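Side-chain contacts in probable dipeptidase (Pseudomonas aeruginosa, PDB 3B40), which probably hydrolyses dipeptides as a metal-dependent dipeptidase of the membrane dipeptidase (M19) family: residues 117-122 / 406-411; 207-212 / 220-225; 229-234 / 398-403; 340-345 / 354-359. The protein carries 11 engineered substitutions. All blocks are in the same frame, centred on the assembly; numbering follows the deposited sequence.

Contact 1. Residues 117-122 / 406-411; sequences YSPEDF and EVQKRA
The side chain of Q408 reaches across to Y117, S118 and P119. It ties the end of the C-terminal helix 389-409 to the start of helix 119-127, on the surface of the TIM-barrel fold. Its CG stands anti to its own carbonyl carbon (chi1 -64°), and the chain then runs on extended, which carries the amide to the loop before helix 119-127. The amide is turned so that its two ends do different work. Q408 NE2 donates to Y117 O at 2.9 Å, with an N-H...O angle of 155°. The donor sits in the plane of the Y117 carbonyl, and the acceptor lies close to the plane of the Q408 amide. Y117 O is gripped a second time by R159 NE. The other end, Q408 OE1, rests 3.3 Å from S118 CB and 3.4 Å from P119 CD. The P119 ring and the Q408 chain pass alongside each other, running opposite ways. The P119 ring also packs on L401 and W404, so it is wedged against helix 389-409. One water links the two segments: it donates to Q408 OE1 at 2.6 Å and to E120 OE1 at 2.9 Å. Local bonds also pin the loop that Q408 holds. S118 is the N-cap of helix 119-127, and its OG accepts from D121 N at 3.2 Å along a nearly straight line of 169°. D121 returns toward the loop, where D121 OD2 uses its anti lone pair to accept from Y117 N at 2.9 Å.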
loop_
_atom_site.group_PDB
_atom_site.type_symbol
_atom_site.label_atom_id
_atom_site.label_comp_id
_atom_site.label_asym_id
_atom_site.label_seq_id
_atom_site.Cartn_x
_atom_site.Cartn_y
_atom_site.Cartn_z
ATOM N N TYR A 117 12.557 -4.750 -13.847
ATOM C CA TYR A 117 12.857 -6.015 -13.183
ATOM C C TYR A 117 13.992 -5.893 -12.174
ATOM O O TYR A 117 14.320 -6.876 -11.504
ATOM C CB TYR A 117 13.110 -7.144 -14.207
ATOM C CG TYR A 117 11.963 -7.269 -15.172
ATOM C CD1 TYR A 117 10.765 -7.846 -14.769
ATOM C CD2 TYR A 117 12.050 -6.764 -16.470
ATOM C CE1 TYR A 117 9.681 -7.935 -15.634
ATOM C CE2 TYR A 117 10.960 -6.859 -17.355
ATOM C CZ TYR A 117 9.794 -7.447 -16.921
ATOM O OH TYR A 117 8.703 -7.566 -17.751
ATOM N N SER A 118 14.537 -4.677 -12.032
ATOM C CA SER A 118 15.606 -4.380 -11.074
ATOM C C SER A 118 15.725 -2.856 -10.881
ATOM O O SER A 118 15.189 -2.080 -11.676
ATOM C CB SER A 118 16.939 -4.915 -11.608
ATOM O OG SER A 118 17.269 -4.253 -12.816
ATOM N N PRO A 119 16.425 -2.419 -9.824
ATOM C CA PRO A 119 16.625 -0.966 -9.694
ATOM C C PRO A 119 17.372 -0.378 -10.907
ATOM O O PRO A 119 17.077 0.753 -11.314
ATOM C CB PRO A 119 17.391 -0.827 -8.379
ATOM C CG PRO A 119 17.867 -2.192 -8.027
ATOM C CD PRO A 119 17.031 -3.179 -8.713
ATOM N N GLU A 120 18.256 -1.168 -11.531
ATOM C CA GLU A 120 18.921 -0.758 -12.787
ATOM C C GLU A 120 17.942 -0.453 -13.900
ATOM O O GLU A 120 18.026 0.611 -14.523
ATOM C CB GLU A 120 19.932 -1.819 -13.261
ATOM C CG GLU A 120 21.163 -1.950 -12.338
ATOM C CD GLU A 120 20.852 -2.472 -10.907
ATOM O OE1 GLU A 120 20.082 -3.453 -10.716
ATOM O OE2 GLU A 120 21.412 -1.875 -9.959
ATOM N N ASP A 121 17.010 -1.375 -14.156
ATOM C CA ASP A 121 15.976 -1.172 -15.175
ATOM C C ASP A 121 15.201 0.087 -14.854
ATOM O O ASP A 121 14.879 0.863 -15.755
ATOM C CB ASP A 121 14.971 -2.322 -15.207
ATOM C CG ASP A 121 15.538 -3.598 -15.759
ATOM O OD1 ASP A 121 16.633 -3.586 -16.360
ATOM O OD2 ASP A 121 14.854 -4.638 -15.582
ATOM N N PHE A 122 14.835 0.251 -13.584
ATOM C CA PHE A 122 14.049 1.431 -13.178
ATOM C C PHE A 122 14.776 2.712 -13.604
ATOM O O PHE A 122 14.168 3.593 -14.225
ATOM C CB PHE A 122 13.766 1.425 -11.653
ATOM C CG PHE A 122 12.756 2.456 -11.221
ATOM C CD1 PHE A 122 11.423 2.097 -11.024
ATOM C CD2 PHE A 122 13.130 3.791 -11.029
ATOM C CE1 PHE A 122 10.474 3.049 -10.633
ATOM C CE2 PHE A 122 12.179 4.741 -10.663
ATOM C CZ PHE A 122 10.854 4.359 -10.450
ATOM N N GLU A 406 19.797 -4.654 -2.720
ATOM C CA GLU A 406 20.330 -5.576 -1.687
ATOM C C GLU A 406 19.556 -6.896 -1.612
ATOM O O GLU A 406 20.149 -7.979 -1.539
ATOM C CB GLU A 406 20.397 -4.882 -0.312
ATOM C CG GLU A 406 21.554 -3.920 -0.207
ATOM C CD GLU A 406 22.905 -4.607 -0.502
ATOM O OE1 GLU A 406 23.184 -5.667 0.132
ATOM O OE2 GLU A 406 23.665 -4.093 -1.380
ATOM N N VAL A 407 18.231 -6.804 -1.639
ATOM C CA VAL A 407 17.363 -7.972 -1.819
ATOM C C VAL A 407 17.754 -8.891 -3.008
ATOM O O VAL A 407 17.878 -10.117 -2.859
ATOM C CB VAL A 407 15.874 -7.532 -1.997
ATOM C CG1 VAL A 407 15.031 -8.734 -2.431
ATOM C CG2 VAL A 407 15.370 -6.937 -0.746
ATOM N N GLN A 408 17.900 -8.314 -4.197
ATOM C CA GLN A 408 18.330 -9.124 -5.354
ATOM C C GLN A 408 19.734 -9.742 -5.181
ATOM O O GLN A 408 19.987 -10.836 -5.669
ATOM C CB GLN A 408 18.224 -8.305 -6.648
ATOM C CG GLN A 408 16.768 -7.922 -6.970
ATOM C CD GLN A 408 16.613 -7.360 -8.349
ATOM O OE1 GLN A 408 17.426 -6.532 -8.794
ATOM N NE2 GLN A 408 15.571 -7.816 -9.058
ATOM N N LYS A 409 20.626 -9.054 -4.471
ATOM C CA LYS A 409 21.970 -9.594 -4.173
ATOM C C LYS A 409 21.923 -10.843 -3.295
ATOM O O LYS A 409 22.754 -11.745 -3.447
ATOM C CB LYS A 409 22.853 -8.543 -3.493
ATOM C CG LYS A 409 23.686 -7.768 -4.475
ATOM C CD LYS A 409 25.011 -7.356 -3.834
ATOM C CE LYS A 409 24.925 -5.984 -3.166
ATOM N NZ LYS A 409 24.850 -4.881 -4.179
ATOM N N ARG A 410 20.936 -10.903 -2.400
ATOM C CA ARG A 410 20.747 -12.051 -1.513
ATOM C C ARG A 410 19.981 -13.237 -2.158
ATOM O O ARG A 410 19.742 -14.246 -1.495
ATOM C CB ARG A 410 20.010 -11.612 -0.245
ATOM C CG ARG A 410 20.495 -10.300 0.344
ATOM C CD ARG A 410 21.314 -10.451 1.559
ATOM N NE ARG A 410 22.088 -9.233 1.777
ATOM C CZ ARG A 410 21.831 -8.261 2.656
ATOM N NH1 ARG A 410 20.797 -8.307 3.504
ATOM N NH2 ARG A 410 22.660 -7.222 2.694
ATOM N N ALA A 411 19.592 -13.125 -3.429
ATOM C CA ALA A 411 18.926 -14.243 -4.138
ATOM C C ALA A 411 19.766 -15.527 -4.124
ATOM O O ALA A 411 21.002 -15.447 -4.115
ATOM C CB ALA A 411 18.615 -13.862 -5.559
HETATM O O HOH W 1 19.801 -5.478 -8.647
#

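Contact 2. Residues 207-212 / 220-225; sequences VIIDVS and EQVAAL
V222 meets I209 and V211 in the first half of a beta-alpha-beta unit, formed by strand 208-210, helix 216-225 and strand 230-235 of the barrel. The contact is buried and wholly apolar. V222 faces the strand and does all the touching from the helix side through one methyl. Its CG1 is anti to the backbone N (chi1 168°), which points that methyl out of the helix between the two strand-side residues. V222 CG1 comes to 3.6 Å from I209 CG2, and these two side chains reach toward each other tip to tip. I209 presents its short branch: CG2 lies anti to the backbone N, while the longer CG1 arm lies beside that N (chi1 -60°). The I209 side chain also touches L202 and N203 of helix 193-205. I209 thus serves two neighbouring helices at once. V211 is met differently. Its CG1 is 4.0 Å from V222 CG1, and the two side chains meet at a slant. I230 of the next strand touches both V211 and V222 and helps to close the apolar patch. I208 and D210 belong to the other side of the strand. I208 packs on F400, W404 and V407 of helix 389-409. D210 points away from helix 216-225, and its OD2 is hydrogen-bonded to S233 OG. Its other oxygen closes an Asx turn: D210 OD1 accepts from S212 N at 3.0 Å, and the N-H arrives from above the carboxylate plane, 47° out of it.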
loop_
_atom_site.group_PDB
_atom_site.type_symbol
_atom_site.label_atom_id
_atom_site.label_comp_id
_atom_site.label_asym_id
_atom_site.label_seq_id
_atom_site.Cartn_x
_atom_site.Cartn_y
_atom_site.Cartn_z
ATOM N N VAL A 207 12.953 -11.558 -4.176
ATOM C CA VAL A 207 11.701 -10.787 -4.205
ATOM C C VAL A 207 11.596 -10.053 -2.889
ATOM O O VAL A 207 11.837 -10.656 -1.833
ATOM C CB VAL A 207 10.466 -11.711 -4.408
ATOM C CG1 VAL A 207 9.133 -10.942 -4.165
ATOM C CG2 VAL A 207 10.490 -12.274 -5.780
ATOM N N ILE A 208 11.288 -8.752 -2.953
ATOM C CA ILE A 208 11.199 -7.934 -1.755
ATOM C C ILE A 208 9.991 -8.408 -0.955
ATOM O O ILE A 208 8.882 -8.494 -1.503
ATOM C CB ILE A 208 11.007 -6.417 -2.072
ATOM C CG1 ILE A 208 12.160 -5.848 -2.917
ATOM C CG2 ILE A 208 10.892 -5.605 -0.759
ATOM C CD1 ILE A 208 11.785 -4.565 -3.685
ATOM N N ILE A 209 10.202 -8.724 0.317
ATOM C CA ILE A 209 9.070 -8.987 1.224
ATOM C C ILE A 209 8.457 -7.696 1.764
ATOM O O ILE A 209 9.169 -6.848 2.332
ATOM C CB ILE A 209 9.457 -9.915 2.407
ATOM C CG1 ILE A 209 9.963 -11.275 1.892
ATOM C CG2 ILE A 209 8.216 -10.065 3.385
ATOM C CD1 ILE A 209 10.793 -12.066 2.906
ATOM N N ASP A 210 7.140 -7.566 1.596
ATOM C CA ASP A 210 6.367 -6.376 1.999
ATOM C C ASP A 210 5.505 -6.707 3.230
ATOM O O ASP A 210 4.688 -7.631 3.184
ATOM C CB ASP A 210 5.505 -5.922 0.816
ATOM C CG ASP A 210 4.611 -4.722 1.133
ATOM O OD1 ASP A 210 4.745 -4.083 2.206
ATOM O OD2 ASP A 210 3.752 -4.429 0.269
ATOM N N VAL A 211 5.726 -5.983 4.332
ATOM C CA VAL A 211 5.034 -6.270 5.559
ATOM C C VAL A 211 3.818 -5.372 5.842
ATOM O O VAL A 211 3.148 -5.581 6.837
ATOM C CB VAL A 211 5.996 -6.286 6.798
ATOM C CG1 VAL A 211 7.140 -7.286 6.559
ATOM C CG2 VAL A 211 6.525 -4.890 7.068
ATOM N N SER A 212 3.522 -4.400 4.980
ATOM C CA SER A 212 2.319 -3.571 5.189
ATOM C C SER A 212 1.097 -4.496 5.148
ATOM O O SER A 212 1.054 -5.366 4.290
ATOM C CB SER A 212 2.197 -2.478 4.118
ATOM O OG SER A 212 3.118 -1.425 4.372
ATOM N N GLU A 220 6.911 -9.808 12.927
ATOM C CA GLU A 220 8.037 -10.160 13.781
ATOM C C GLU A 220 8.728 -11.399 13.248
ATOM O O GLU A 220 9.953 -11.476 13.273
ATOM C CB GLU A 220 7.582 -10.364 15.237
ATOM C CG GLU A 220 7.282 -9.035 15.959
ATOM C CD GLU A 220 6.570 -9.220 17.293
ATOM O OE1 GLU A 220 6.117 -10.341 17.602
ATOM O OE2 GLU A 220 6.432 -8.230 18.022
ATOM N N GLN A 221 7.928 -12.356 12.770
ATOM C CA GLN A 221 8.418 -13.620 12.212
ATOM C C GLN A 221 9.079 -13.412 10.864
ATOM O O GLN A 221 10.092 -14.043 10.574
ATOM C CB GLN A 221 7.279 -14.641 12.138
ATOM C CG GLN A 221 6.815 -15.056 13.530
ATOM C CD GLN A 221 5.526 -15.828 13.559
ATOM O OE1 GLN A 221 5.101 -16.459 12.578
ATOM N NE2 GLN A 221 4.901 -15.809 14.707
ATOM N N VAL A 222 8.534 -12.520 10.048
ATOM C CA VAL A 222 9.214 -12.197 8.789
ATOM C C VAL A 222 10.605 -11.642 9.136
ATOM O O VAL A 222 11.588 -12.093 8.569
ATOM C CB VAL A 222 8.442 -11.170 7.902
ATOM C CG1 VAL A 222 9.336 -10.647 6.742
ATOM C CG2 VAL A 222 7.205 -11.770 7.339
ATOM N N ALA A 223 10.672 -10.693 10.080
ATOM C CA ALA A 223 11.962 -10.090 10.464
ATOM C C ALA A 223 12.994 -11.142 10.961
ATOM O O ALA A 223 14.131 -11.158 10.493
ATOM C CB ALA A 223 11.745 -8.982 11.480
ATOM N N ALA A 224 12.573 -12.043 11.850
ATOM C CA ALA A 224 13.442 -13.107 12.378
ATOM C C ALA A 224 13.896 -14.091 11.290
ATOM O O ALA A 224 14.959 -14.678 11.393
ATOM C CB ALA A 224 12.742 -13.853 13.528
ATOM N N LEU A 225 13.096 -14.245 10.241
ATOM C CA LEU A 225 13.339 -15.253 9.243
ATOM C C LEU A 225 13.999 -14.718 7.967
ATOM O O LEU A 225 14.667 -15.488 7.262
ATOM C CB LEU A 225 12.023 -15.968 8.912
ATOM C CG LEU A 225 11.444 -16.874 9.993
ATOM C CD1 LEU A 225 10.064 -17.367 9.556
ATOM C CD2 LEU A 225 12.361 -18.035 10.266
#

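Contact 3. Residues 229-234 / 398-403; sequences PIVASH and GNFLRA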
loop_
_atom_site.group_PDB
_atom_site.type_symbol
_atom_site.label_atom_id
_atom_site.label_comp_id
_atom_site.label_asym_id
_atom_site.label_seq_id
_atom_site.Cartn_x
_atom_site.Cartn_y
_atom_site.Cartn_z
ATOM N N PRO A 229 16.707 -7.263 3.184
ATOM C CA PRO A 229 15.848 -6.108 3.527
ATOM C C PRO A 229 14.365 -6.357 3.304
ATOM O O PRO A 229 13.969 -7.022 2.340
ATOM C CB PRO A 229 16.377 -4.984 2.621
ATOM C CG PRO A 229 17.921 -5.359 2.511
ATOM C CD PRO A 229 17.900 -6.849 2.406
ATOM N N ILE A 230 13.563 -5.867 4.247
ATOM C CA ILE A 230 12.118 -5.927 4.120
ATOM C C ILE A 230 11.569 -4.506 4.038
ATOM O O ILE A 230 12.255 -3.535 4.419
ATOM C CB ILE A 230 11.447 -6.777 5.259
ATOM C CG1 ILE A 230 11.595 -6.138 6.640
ATOM C CG2 ILE A 230 12.056 -8.272 5.269
ATOM C CD1 ILE A 230 10.711 -6.825 7.740
ATOM N N VAL A 231 10.350 -4.385 3.539
ATOM C CA VAL A 231 9.768 -3.089 3.265
ATOM C C VAL A 231 8.334 -3.060 3.790
ATOM O O VAL A 231 7.664 -4.092 3.863
ATOM C CB VAL A 231 9.852 -2.804 1.703
ATOM C CG1 VAL A 231 8.940 -1.691 1.268
ATOM C CG2 VAL A 231 11.366 -2.517 1.290
ATOM N N ALA A 232 7.871 -1.891 4.204
ATOM C CA ALA A 232 6.463 -1.674 4.392
ATOM C C ALA A 232 6.047 -0.712 3.256
ATOM O O ALA A 232 6.356 0.478 3.328
ATOM C CB ALA A 232 6.199 -1.044 5.769
ATOM N N SER A 233 5.353 -1.235 2.241
ATOM C CA SER A 233 5.108 -0.497 1.004
ATOM C C SER A 233 4.054 0.632 1.170
ATOM O O SER A 233 4.024 1.571 0.377
ATOM C CB SER A 233 4.694 -1.469 -0.106
ATOM O OG SER A 233 3.389 -1.969 0.172
ATOM N N HIS A 234 3.210 0.537 2.209
ATOM C CA HIS A 234 2.241 1.590 2.523
ATOM C C HIS A 234 1.801 1.463 3.966
ATOM O O HIS A 234 0.828 0.722 4.256
ATOM C CB HIS A 234 1.021 1.566 1.567
ATOM C CG HIS A 234 0.304 0.238 1.475
ATOM N ND1 HIS A 234 0.959 -0.962 1.315
ATOM C CD2 HIS A 234 -1.021 -0.060 1.448
ATOM C CE1 HIS A 234 0.076 -1.945 1.213
ATOM N NE2 HIS A 234 -1.133 -1.424 1.275
ATOM N N GLY A 398 15.162 6.783 -3.706
ATOM C CA GLY A 398 16.567 6.368 -3.504
ATOM C C GLY A 398 16.715 5.231 -2.489
ATOM O O GLY A 398 17.481 4.292 -2.696
ATOM N N ASN A 399 15.985 5.331 -1.379
ATOM C CA ASN A 399 16.067 4.316 -0.326
ATOM C C ASN A 399 15.492 2.995 -0.793
ATOM O O ASN A 399 16.101 1.921 -0.584
ATOM C CB ASN A 399 15.318 4.800 0.914
ATOM C CG ASN A 399 16.002 5.960 1.608
ATOM O OD1 ASN A 399 17.228 6.084 1.567
ATOM N ND2 ASN A 399 15.214 6.796 2.305
ATOM N N PHE A 400 14.313 3.065 -1.420
ATOM C CA PHE A 400 13.679 1.862 -1.984
ATOM C C PHE A 400 14.587 1.168 -2.985
ATOM O O PHE A 400 14.710 -0.052 -2.968
ATOM C CB PHE A 400 12.295 2.147 -2.608
ATOM C CG PHE A 400 11.601 0.905 -3.152
ATOM C CD1 PHE A 400 10.674 0.208 -2.375
ATOM C CD2 PHE A 400 11.876 0.436 -4.432
ATOM C CE1 PHE A 400 10.024 -0.919 -2.875
ATOM C CE2 PHE A 400 11.236 -0.720 -4.931
ATOM C CZ PHE A 400 10.309 -1.376 -4.154
ATOM N N LEU A 401 15.181 1.940 -3.897
ATOM C CA LEU A 401 16.049 1.367 -4.925
ATOM C C LEU A 401 17.293 0.696 -4.315
ATOM O O LEU A 401 17.709 -0.339 -4.796
ATOM C CB LEU A 401 16.460 2.443 -5.923
ATOM C CG LEU A 401 15.353 3.083 -6.788
ATOM C CD1 LEU A 401 15.914 4.211 -7.652
ATOM C CD2 LEU A 401 14.655 2.032 -7.666
ATOM N N ARG A 402 17.871 1.277 -3.251
ATOM C CA ARG A 402 19.026 0.648 -2.550
ATOM C C ARG A 402 18.600 -0.698 -1.972
ATOM O O ARG A 402 19.244 -1.744 -2.195
ATOM C CB ARG A 402 19.534 1.531 -1.395
ATOM C CG ARG A 402 20.738 0.942 -0.551
ATOM C CD ARG A 402 20.811 1.560 0.855
ATOM N NE ARG A 402 19.674 1.158 1.709
ATOM C CZ ARG A 402 18.772 1.982 2.264
ATOM N NH1 ARG A 402 17.796 1.476 3.017
ATOM N NH2 ARG A 402 18.821 3.302 2.070
ATOM N N ALA A 403 17.519 -0.669 -1.207
ATOM C CA ALA A 403 17.033 -1.901 -0.547
ATOM C C ALA A 403 16.694 -2.973 -1.586
ATOM O O ALA A 403 16.988 -4.147 -1.391
ATOM C CB ALA A 403 15.812 -1.589 0.317
#
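F400 holds its CG anti to the backbone N (chi1 -178°), which swings the ring off helix 389-409 toward V231. V231 answers with CG1, also anti to its own backbone N (chi1 164°). The methyl arrives at the edge of the ring, near its plane, with V231 CG1 4.4 Å from F400 CE1. No ring face is used between this pair. The ring also touches Q263 on strand 261-265. P229 and A403 come closer in their backbones, at 6.0 Å between CA atoms. P229 CB packs on A403 CB at 4.1 Å. The same P229 CB lies 4.1 Å from A403 O, so the proline ring rests partly on the helix backbone. E406 and V407 extend this bed for P229. Strand 230-235 is one of the parallel barrel strands, between strands 208-210 and 261-265, and helix 389-409 packs against P229 and V231 through these two pairs. I230 points away from that helix. Polar groups on the helix tie it to other parts of the barrel. N399 ND2 donates to V354 O and I351 O. R402 lays its guanidinium over N399 O, which is 3.9 Å above the plane and over its centre, and R402 NH2 makes a weak bond of 3.2 Å to N399 OD1. R402 also bonds to the carbonyl oxygens of G259 and D352. At S233 and H234 the chain turns a corner. There H234 ND1 donates to S233 OG at 2.9 Å, with the oxygen tilted 20° from the imidazole plane.

Contact 4. Residues 340-345 / 354-359; sequences DAIDYT and VGISSD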
loop_
_atom_site.group_PDB
_atom_site.type_symbol
_atom_site.label_atom_id
_atom_site.label_comp_id
_atom_site.label_asym_id
_atom_site.label_seq_id
_atom_site.Cartn_x
_atom_site.Cartn_y
_atom_site.Cartn_z
ATOM N N ASP A 340 4.236 15.222 8.828
ATOM C CA ASP A 340 4.383 14.873 10.270
ATOM C C ASP A 340 4.754 13.392 10.396
ATOM O O ASP A 340 5.682 13.026 11.129
ATOM C CB ASP A 340 3.075 15.086 10.987
ATOM C CG ASP A 340 2.769 16.541 11.268
ATOM O OD1 ASP A 340 3.630 17.435 11.081
ATOM O OD2 ASP A 340 1.623 16.785 11.700
ATOM N N ALA A 341 4.023 12.542 9.662
ATOM C CA ALA A 341 4.282 11.105 9.663
ATOM C C ALA A 341 5.670 10.812 9.112
ATOM O O ALA A 341 6.418 10.003 9.683
ATOM C CB ALA A 341 3.214 10.371 8.890
ATOM N N ILE A 342 6.052 11.474 8.022
ATOM C CA ILE A 342 7.420 11.324 7.507
ATOM C C ILE A 342 8.463 11.743 8.565
ATOM O O ILE A 342 9.423 11.011 8.812
ATOM C CB ILE A 342 7.620 12.100 6.167
ATOM C CG1 ILE A 342 6.692 11.486 5.072
ATOM C CG2 ILE A 342 9.096 12.108 5.760
ATOM C CD1 ILE A 342 6.707 12.200 3.713
ATOM N N ASP A 343 8.245 12.907 9.177
ATOM C CA ASP A 343 9.106 13.477 10.198
ATOM C C ASP A 343 9.292 12.470 11.339
ATOM O O ASP A 343 10.406 12.218 11.759
ATOM C CB ASP A 343 8.489 14.781 10.777
ATOM C CG ASP A 343 8.722 16.024 9.902
ATOM O OD1 ASP A 343 9.293 15.948 8.798
ATOM O OD2 ASP A 343 8.322 17.115 10.342
ATOM N N TYR A 344 8.193 11.915 11.833
ATOM C CA TYR A 344 8.220 10.941 12.935
ATOM C C TYR A 344 9.012 9.690 12.596
ATOM O O TYR A 344 9.768 9.187 13.422
ATOM C CB TYR A 344 6.797 10.555 13.358
ATOM C CG TYR A 344 6.779 9.650 14.572
ATOM C CD1 TYR A 344 6.786 10.182 15.863
ATOM C CD2 TYR A 344 6.784 8.266 14.430
ATOM C CE1 TYR A 344 6.784 9.350 16.980
ATOM C CE2 TYR A 344 6.803 7.416 15.524
ATOM C CZ TYR A 344 6.813 7.967 16.811
ATOM O OH TYR A 344 6.795 7.141 17.902
ATOM N N THR A 345 8.798 9.170 11.391
ATOM C CA THR A 345 9.403 7.928 10.968
ATOM C C THR A 345 10.907 8.133 10.820
ATOM O O THR A 345 11.698 7.287 11.256
ATOM C CB THR A 345 8.714 7.371 9.670
ATOM O OG1 THR A 345 7.305 7.366 9.863
ATOM C CG2 THR A 345 9.127 5.925 9.383
ATOM N N VAL A 354 13.275 5.596 5.068
ATOM C CA VAL A 354 11.949 6.150 4.845
ATOM C C VAL A 354 11.673 6.444 3.340
ATOM O O VAL A 354 12.566 6.840 2.572
ATOM C CB VAL A 354 11.675 7.405 5.757
ATOM C CG1 VAL A 354 10.191 7.835 5.714
ATOM C CG2 VAL A 354 12.050 7.126 7.218
ATOM N N GLY A 355 10.421 6.238 2.945
ATOM C CA GLY A 355 9.951 6.526 1.570
ATOM C C GLY A 355 8.537 7.057 1.623
ATOM O O GLY A 355 8.073 7.454 2.682
ATOM N N ILE A 356 7.839 7.035 0.484
ATOM C CA ILE A 356 6.548 7.712 0.343
ATOM C C ILE A 356 5.669 6.831 -0.518
ATOM O O ILE A 356 6.149 6.188 -1.444
ATOM C CB ILE A 356 6.689 9.137 -0.357
ATOM C CG1 ILE A 356 7.716 10.014 0.379
ATOM C CG2 ILE A 356 5.306 9.859 -0.442
ATOM C CD1 ILE A 356 8.176 11.269 -0.425
ATOM N N SER A 357 4.381 6.804 -0.215
ATOM C CA SER A 357 3.415 6.035 -1.018
ATOM C C SER A 357 2.073 6.717 -0.884
ATOM O O SER A 357 1.876 7.453 0.065
ATOM C CB SER A 357 3.346 4.585 -0.591
ATOM O OG SER A 357 2.878 4.427 0.733
ATOM N N SER A 358 1.170 6.481 -1.829
ATOM C CA SER A 358 -0.152 7.137 -1.845
ATOM C C SER A 358 -1.360 6.322 -1.404
ATOM O O SER A 358 -2.288 6.848 -0.741
ATOM C CB SER A 358 -0.447 7.618 -3.260
ATOM O OG SER A 358 -0.373 6.563 -4.200
ATOM N N ASP A 359 -1.335 5.046 -1.756
ATOM C CA ASP A 359 -2.523 4.169 -1.718
ATOM C C ASP A 359 -3.558 4.694 -2.720
ATOM O O ASP A 359 -4.753 4.476 -2.557
ATOM C CB ASP A 359 -3.126 4.059 -0.324
ATOM C CG ASP A 359 -3.473 2.594 0.069
ATOM O OD1 ASP A 359 -3.532 1.685 -0.806
ATOM O OD2 ASP A 359 -3.706 2.366 1.283
#
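T345 and I342 form the apolar face that helix 340-345 turns to V354 and I356. The closest pair is T345 CG2 with V354 CG2, at 3.8 Å. V354 CG2 also lies 3.9 Å from T345 C, on the helix backbone. I342 uses both of its branches. Its long arm ends with I342 CD1 at 4.1 Å from I356 CG1, meeting at a slant, while I342 CG2 lies a looser 4.4 Å from V354 CG1. V354 is therefore straddled, with one methyl toward T345 and the other toward I342. L395 of helix 389-409 touches I342, V354 and I356 and covers the same patch. In the TIM barrel, helix 335-349 leads into strand 354-357 and runs almost antiparallel to it, at 157° between the segment axes. The axes come within 9.1 Å. Hydrogen bonds act within the helix and not across the contact. T345 OG1 lies beside its own backbone N (chi1 -50°) and donates to A341 O at 2.8 Å. T345 N donates to the same oxygen at 3.0 Å, and the two donors reach it from opposite faces of the carbonyl plane. The hydroxyl is thereby turned back onto the helix and the methyl is given to V354. Salt bridges lie farther out, where R385 NH1 pairs with D340 OD1 and D343 OD2.

All four contacts belong to the TIM barrel. Contact 1 joins distant parts of the chain, and the other three fall between its segments in sequence. Contact 2 closes first, contact 3 spans a longer stretch, and contact 4 lies within that stretch. Contacts 1 and 3 share helix 389-409, with centres about 11 Å apart. Contacts 2, 3 and 4 reach the same parallel sheet; strands 208-210 and 230-235 are neighbours in it. The centres of contacts 2 and 3, and of 3 and 4, are about 12 Å apart. Contacts 1 and 4 do not touch. The C-terminal helix thus packs on both early and late parts of the barrel.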